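MaoC-like dehydratase (Phytophthora Capsici, PDB 3KH8) probably catalyses the reversible hydration of enoyl-CoA thioesters, as a two-subunit lyase built from hot dog domains related to hydratase 2. Local coordinates at residues 53-56 / 57-60; 222-226 / 227-231. All coordinates share one frame; numbering follows the deposited sequence.

Interaction 1: residues 53-56 / 57-60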
ATOM      1  N   THR A  53      15.196   7.003   6.468  1.00 19.06           N
ATOM      2  CA  THR A  53      14.107   7.899   6.830  1.00 18.25           C
ATOM      3  C   THR A  53      12.779   7.253   6.455  1.00 17.51           C
ATOM      4  O   THR A  53      12.647   6.666   5.382  1.00 17.50           O
ATOM      5  CB  THR A  53      14.274   9.274   6.130  1.00 18.48           C
ATOM      6  OG1 THR A  53      15.484   9.890   6.589  1.00 18.57           O
ATOM      7  CG2 THR A  53      13.100  10.206   6.425  1.00 18.52           C
ATOM      8  N   TYR A  54      11.816   7.345   7.365  1.00 16.72           N
ATOM      9  CA  TYR A  54      10.457   6.866   7.134  1.00 16.15           C
ATOM     10  C   TYR A  54       9.494   7.943   7.619  1.00 15.61           C
ATOM     11  O   TYR A  54       9.808   8.684   8.555  1.00 15.42           O
ATOM     12  CB  TYR A  54      10.203   5.557   7.906  1.00 16.00           C
ATOM     13  CG  TYR A  54      10.228   5.738   9.412  1.00 16.14           C
ATOM     14  CD1 TYR A  54       9.046   5.929  10.136  1.00 15.86           C
ATOM     15  CD2 TYR A  54      11.435   5.748  10.109  1.00 15.91           C
ATOM     16  CE1 TYR A  54       9.071   6.115  11.510  1.00 16.03           C
ATOM     17  CE2 TYR A  54      11.468   5.933  11.482  1.00 15.99           C
ATOM     18  CZ  TYR A  54      10.289   6.120  12.175  1.00 16.23           C
ATOM     19  OH  TYR A  54      10.332   6.309  13.537  1.00 16.56           O
ATOM     20  N   ASN A  55       8.329   8.034   6.983  1.00 15.02           N
ATOM     21  CA  ASN A  55       7.246   8.858   7.519  1.00 14.40           C
ATOM     22  C   ASN A  55       6.067   7.998   7.977  1.00 14.38           C
ATOM     23  O   ASN A  55       6.110   6.772   7.849  1.00 13.79           O
ATOM     24  CB  ASN A  55       6.834   9.991   6.550  1.00 14.19           C
ATOM     25  CG  ASN A  55       6.307   9.490   5.205  1.00 13.62           C
ATOM     26  OD1 ASN A  55       5.702   8.423   5.103  1.00 13.13           O
ATOM     27  ND2 ASN A  55       6.523  10.290   4.163  1.00 12.63           N
ATOM     28  N   GLN A  56       5.036   8.635   8.536  1.00 14.27           N
ATOM     29  CA  GLN A  56       3.840   7.924   8.987  1.00 14.52           C
ATOM     30  C   GLN A  56       3.217   7.078   7.886  1.00 13.92           C
ATOM     31  O   GLN A  56       2.823   5.935   8.121  1.00 14.04           O
ATOM     32  CB  GLN A  56       2.783   8.901   9.490  1.00 14.78           C
ATOM     33  CG  GLN A  56       2.981   9.354  10.899  1.00 17.17           C
ATOM     34  CD  GLN A  56       1.688   9.794  11.538  1.00 19.00           C
ATOM     35  OE1 GLN A  56       0.824  10.379  10.879  1.00 19.93           O
ATOM     36  NE2 GLN A  56       1.540   9.505  12.824  1.00 18.07           N
ATOM     37  N   ARG A  57       3.117   7.653   6.692  1.00 13.34           N
ATOM     38  CA  ARG A  57       2.526   6.963   5.550  1.00 12.83           C
ATOM     39  C   ARG A  57       3.275   5.663   5.221  1.00 12.51           C
ATOM     40  O   ARG A  57       2.646   4.658   4.894  1.00 12.29           O
ATOM     41  CB  ARG A  57       2.469   7.899   4.341  1.00 12.99           C
ATOM     42  CG  ARG A  57       1.829   7.317   3.092  1.00 13.13           C
ATOM     43  CD  ARG A  57       1.688   8.400   2.047  1.00 13.99           C
ATOM     44  NE  ARG A  57       1.147   7.914   0.783  1.00 15.16           N
ATOM     45  CZ  ARG A  57       1.827   7.895  -0.359  1.00 16.90           C
ATOM     46  NH1 ARG A  57       3.081   8.337  -0.395  1.00 18.70           N
ATOM     47  NH2 ARG A  57       1.256   7.447  -1.470  1.00 17.23           N
ATOM     48  N   ASP A  58       4.606   5.679   5.330  1.00 12.16           N
ATOM     49  CA  ASP A  58       5.406   4.460   5.148  1.00 11.91           C
ATOM     50  C   ASP A  58       5.011   3.368   6.144  1.00 11.61           C
ATOM     51  O   ASP A  58       4.989   2.191   5.796  1.00 11.69           O
ATOM     52  CB  ASP A  58       6.910   4.749   5.271  1.00 11.90           C
ATOM     53  CG  ASP A  58       7.415   5.717   4.209  1.00 12.46           C
ATOM     54  OD1 ASP A  58       7.045   5.570   3.022  1.00 11.96           O
ATOM     55  OD2 ASP A  58       8.198   6.624   4.571  1.00 13.37           O
ATOM     56  N   LEU A  59       4.717   3.768   7.382  1.00 11.29           N
ATOM     57  CA  LEU A  59       4.293   2.828   8.423  1.00 11.06           C
ATOM     58  C   LEU A  59       2.950   2.178   8.089  1.00 10.86           C
ATOM     59  O   LEU A  59       2.785   0.962   8.247  1.00 10.63           O
ATOM     60  CB  LEU A  59       4.223   3.520   9.793  1.00 11.10           C
ATOM     61  CG  LEU A  59       5.504   4.127  10.385  1.00 11.53           C
ATOM     62  CD1 LEU A  59       5.212   4.771  11.740  1.00 11.26           C
ATOM     63  CD2 LEU A  59       6.609   3.096  10.522  1.00 11.22           C
ATOM     64  N   LEU A  60       2.005   2.992   7.619  1.00 10.52           N
ATOM     65  CA  LEU A  60       0.700   2.502   7.168  1.00 10.35           C
ATOM     66  C   LEU A  60       0.829   1.561   5.972  1.00 10.42           C
ATOM     67  O   LEU A  60       0.181   0.514   5.932  1.00  9.84           O
ATOM     68  CB  LEU A  60      -0.236   3.674   6.830  1.00 10.37           C
ATOM     69  CG  LEU A  60      -0.533   4.695   7.942  1.00  9.84           C
ATOM     70  CD1 LEU A  60      -1.418   5.835   7.443  1.00  9.53           C
ATOM     71  CD2 LEU A  60      -1.186   4.029   9.140  1.00 11.11           C
TER

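Interaction 2: residues 222-226 / 227-231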
ATOM      1  N   VAL A 222       1.669  -5.385  -3.019  1.00 12.40           N
ATOM      2  CA  VAL A 222       1.500  -4.362  -1.986  1.00 12.47           C
ATOM      3  C   VAL A 222       2.724  -4.327  -1.070  1.00 12.00           C
ATOM      4  O   VAL A 222       3.254  -3.252  -0.777  1.00 11.95           O
ATOM      5  CB  VAL A 222       0.204  -4.583  -1.146  1.00 12.35           C
ATOM      6  CG1 VAL A 222      -0.021  -3.420  -0.176  1.00 12.86           C
ATOM      7  CG2 VAL A 222      -1.003  -4.733  -2.059  1.00 13.65           C
ATOM      8  N   TYR A 223       3.179  -5.500  -0.632  1.00 11.60           N
ATOM      9  CA  TYR A 223       4.324  -5.573   0.286  1.00 11.11           C
ATOM     10  C   TYR A 223       5.604  -4.950  -0.284  1.00 11.00           C
ATOM     11  O   TYR A 223       6.360  -4.308   0.447  1.00 10.70           O
ATOM     12  CB  TYR A 223       4.590  -7.008   0.775  1.00 10.98           C
ATOM     13  CG  TYR A 223       5.754  -7.049   1.738  1.00 10.66           C
ATOM     14  CD1 TYR A 223       5.589  -6.684   3.073  1.00  9.61           C
ATOM     15  CD2 TYR A 223       7.032  -7.394   1.302  1.00 10.11           C
ATOM     16  CE1 TYR A 223       6.662  -6.684   3.953  1.00 11.15           C
ATOM     17  CE2 TYR A 223       8.117  -7.390   2.179  1.00 11.33           C
ATOM     18  CZ  TYR A 223       7.919  -7.040   3.499  1.00 10.57           C
ATOM     19  OH  TYR A 223       8.973  -7.032   4.369  1.00 13.32           O
ATOM     20  N   ARG A 224       5.843  -5.126  -1.582  1.00 11.22           N
ATOM     21  CA  ARG A 224       7.060  -4.593  -2.221  1.00 11.44           C
ATOM     22  C   ARG A 224       7.207  -3.069  -2.097  1.00 11.47           C
ATOM     23  O   ARG A 224       8.315  -2.527  -2.213  1.00 11.36           O
ATOM     24  CB  ARG A 224       7.159  -5.033  -3.687  1.00 11.42           C
ATOM     25  CG  ARG A 224       6.095  -4.473  -4.630  1.00 11.93           C
ATOM     26  CD  ARG A 224       6.018  -5.313  -5.909  1.00 12.68           C
ATOM     27  NE  ARG A 224       7.255  -5.250  -6.694  1.00 12.56           N
ATOM     28  CZ  ARG A 224       7.549  -4.285  -7.562  1.00 12.86           C
ATOM     29  NH1 ARG A 224       6.689  -3.291  -7.777  1.00 11.51           N
ATOM     30  NH2 ARG A 224       8.702  -4.316  -8.229  1.00 11.89           N
ATOM     31  N   LEU A 225       6.090  -2.390  -1.843  1.00 11.33           N
ATOM     32  CA  LEU A 225       6.072  -0.932  -1.760  1.00 11.54           C
ATOM     33  C   LEU A 225       6.754  -0.413  -0.494  1.00 11.67           C
ATOM     34  O   LEU A 225       6.971   0.788  -0.346  1.00 11.98           O
ATOM     35  CB  LEU A 225       4.636  -0.392  -1.905  1.00 11.48           C
ATOM     36  CG  LEU A 225       3.886  -0.840  -3.174  1.00 12.01           C
ATOM     37  CD1 LEU A 225       2.496  -0.222  -3.290  1.00 12.13           C
ATOM     38  CD2 LEU A 225       4.691  -0.549  -4.420  1.00 10.87           C
ATOM     39  N   SER A 226       7.108  -1.329   0.405  1.00 12.01           N
ATOM     40  CA  SER A 226       7.866  -0.987   1.605  1.00 12.20           C
ATOM     41  C   SER A 226       9.386  -1.045   1.396  1.00 12.65           C
ATOM     42  O   SER A 226      10.149  -0.798   2.331  1.00 13.06           O
ATOM     43  CB  SER A 226       7.434  -1.867   2.787  1.00 12.17           C
ATOM     44  OG  SER A 226       6.137  -1.499   3.233  1.00 11.70           O
ATOM     45  N   GLY A 227       9.825  -1.375   0.181  1.00 12.91           N
ATOM     46  CA  GLY A 227      11.243  -1.254  -0.157  1.00 13.15           C
ATOM     47  C   GLY A 227      11.903  -2.327  -1.000  1.00 13.47           C
ATOM     48  O   GLY A 227      12.939  -2.064  -1.621  1.00 13.35           O
ATOM     49  N   ASP A 228      11.331  -3.533  -1.019  1.00 13.49           N
ATOM     50  CA  ASP A 228      11.933  -4.654  -1.752  1.00 13.68           C
ATOM     51  C   ASP A 228      11.231  -4.910  -3.088  1.00 13.53           C
ATOM     52  O   ASP A 228      10.238  -5.638  -3.154  1.00 13.03           O
ATOM     53  CB  ASP A 228      11.974  -5.923  -0.885  1.00 13.64           C
ATOM     54  CG  ASP A 228      12.720  -7.079  -1.553  1.00 14.51           C
ATOM     55  OD1 ASP A 228      13.115  -6.961  -2.736  1.00 14.91           O
ATOM     56  OD2 ASP A 228      12.910  -8.120  -0.888  1.00 14.50           O
ATOM     57  N   TYR A 229      11.792  -4.329  -4.149  1.00 13.70           N
ATOM     58  CA  TYR A 229      11.188  -4.351  -5.481  1.00 14.29           C
ATOM     59  C   TYR A 229      11.728  -5.461  -6.394  1.00 14.67           C
ATOM     60  O   TYR A 229      11.446  -5.479  -7.596  1.00 14.68           O
ATOM     61  CB  TYR A 229      11.306  -2.963  -6.145  1.00 14.05           C
ATOM     62  CG  TYR A 229      10.508  -1.892  -5.429  1.00 14.16           C
ATOM     63  CD1 TYR A 229       9.230  -1.537  -5.867  1.00 14.32           C
ATOM     64  CD2 TYR A 229      11.017  -1.245  -4.300  1.00 14.00           C
ATOM     65  CE1 TYR A 229       8.488  -0.557  -5.203  1.00 13.79           C
ATOM     66  CE2 TYR A 229      10.285  -0.276  -3.631  1.00 13.36           C
ATOM     67  CZ  TYR A 229       9.024   0.065  -4.087  1.00 13.20           C
ATOM     68  OH  TYR A 229       8.298   1.028  -3.420  1.00 13.23           O
ATOM     69  N   ASN A 230      12.474  -6.396  -5.805  1.00 15.42           N
ATOM     70  CA  ASN A 230      12.947  -7.605  -6.492  1.00 16.25           C
ATOM     71  C   ASN A 230      11.895  -8.200  -7.430  1.00 16.78           C
ATOM     72  O   ASN A 230      10.778  -8.523  -7.005  1.00 16.49           O
ATOM     73  CB  ASN A 230      13.386  -8.650  -5.451  1.00 16.42           C
ATOM     74  CG  ASN A 230      14.207  -9.793  -6.050  1.00 17.02           C
ATOM     75  OD1 ASN A 230      14.165 -10.056  -7.254  1.00 17.85           O
ATOM     76  ND2 ASN A 230      14.958 -10.480  -5.196  1.00 17.58           N
ATOM     77  N   SER A 231      12.262  -8.346  -8.703  1.00 17.42           N
ATOM     78  CA  SER A 231      11.361  -8.874  -9.734  1.00 18.31           C
ATOM     79  C   SER A 231      10.892 -10.305  -9.459  1.00 18.63           C
ATOM     80  O   SER A 231       9.868 -10.735  -9.986  1.00 18.51           O
ATOM     81  CB  SER A 231      12.018  -8.794 -11.119  1.00 18.38           C
ATOM     82  OG  SER A 231      13.229  -9.532 -11.146  1.00 19.96           O
TER
HETATM   83  O   HOH W   1       9.303  -4.510   0.804  1.00 13.56           O
HETATM   84  O   HOH W   2       9.125  -7.046  -5.546  1.00 13.47           O
HETATM   85  O   HOH W   3       9.544   1.691  -1.048  1.00 14.28           O

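Interaction 1: residues 53-56 / 57-60
The carboxamide of Asn-55 and the carboxylate of Asp-58 lie almost parallel, their planes 9° apart, with Asp-58 OD2 above the oxygen end of the amide, 3.1 Å from Asn-55 OD1. Two acceptors meet there, an approach that the donors around them must offset. At the edge of the amide, Asn-55 OD1 accepts from Asp-58 N at 3.0 Å, the donor standing nearly on the line of the C=O bond. Meanwhile Asp-58 OD2 takes the backbone N of Asn-55 at 2.8 Å through a nearly straight bond (172°), on its anti side and tilted out of the carboxylate plane. These reciprocal bonds make a capping box, with Asn-55 as N-cap where strand 48-54 hands over to helix 56-65. Asn-55 suits the place because its short side chain, with CG between the backbone N and the carbonyl carbon (chi1 61°), brings OD1 to an N-H of the first turn. The helix then takes over: Leu-60 N donates to Gln-56 O at 3.1 Å, while Leu-59 N reaches Asn-55 O only weakly.

The Tyr-54 ring supplies the apolar part. Its CD1 meets Leu-59 CD2 at 3.8 Å, the leucine methyl coming in obliquely, and its hydroxyl is bonded to the carbonyl of Asp-137. Beyond the turn, Asp-58 OD2 also accepts from Gln-98 NE2, and Asp-58 OD1 forms a salt bridge with Arg-57 of the second subunit, reciprocated by the symmetric pair; Arg-57 NE donates to Leu-225 O of that subunit.

Asp-58 is therefore divided between two tasks, one oxygen closing the cap and the other pairing across the dimer. The Asn-55 N-H, Gln-98 NE2 and the opposing arginine probably stabilise its buried negative charge and offset the closeness of Asn-55 OD1.

Interaction 2: residues 222-226 / 227-231
The Leu-Ser-Gly-Asp-Tyr-Asn run from 225 to 230 probably corresponds to the core of the hydratase 2 motif of MaoC-like hot dog domains; here helix 219-223 passes through a 3-10 turn into a loop that, as in relatives, may belong to the active site. Gly-227 N donates to Arg-224 O at 3.1 Å to close that turn; phi of 140° at Gly-227 would jam a side chain against the preceding carbonyl.

Arg-224 and Tyr-229 hold the loop to the turn. The arginine chain bends at chi3 (-64°), which brings NH2 to Tyr-229 O at 3.0 Å, while Glu-76 of the second subunit forms a salt bridge with the same nitrogen. Tyr-229 CD1 lies 3.4 Å above one guanidinium face, the ring standing almost upright on it (83° between planes). Arg-224 O in turn sits over a face of that ring, 3.3 Å from Tyr-229 CE2, and Leu-225 CD2 packs against CE1. One water links Arg-224 NE with the carbonyls of Asp-228 and Asn-230; a second joins Tyr-229 OH to Leu-225 O.

Arg-224 thus ties the Tyr-229 carbonyl directly, and two more through water, while Glu-76 across the dimer probably compensates its buried positive charge.

Both contacts are local and buried, and neither is a surface feature. Interaction 1 starts a helix in the N-terminal, MFE-2-like half, where matched backbone and side-chain bonds serve a regular element. Interaction 2 lies where a helix gives out in the MaoC-like half, and its irregular loop relies on a long arginine, an aromatic ring and bound waters. Within one chain the centres of interactions 1 and 2 are about 15 Å apart and the two do not touch, although Leu-225 and Ser-226 pack on helix 56-65. Across the dimer they meet directly: the Arg-57 side chain of one subunit packs on Tyr-229 of the other, so each cap faces the opposite subunit's loop.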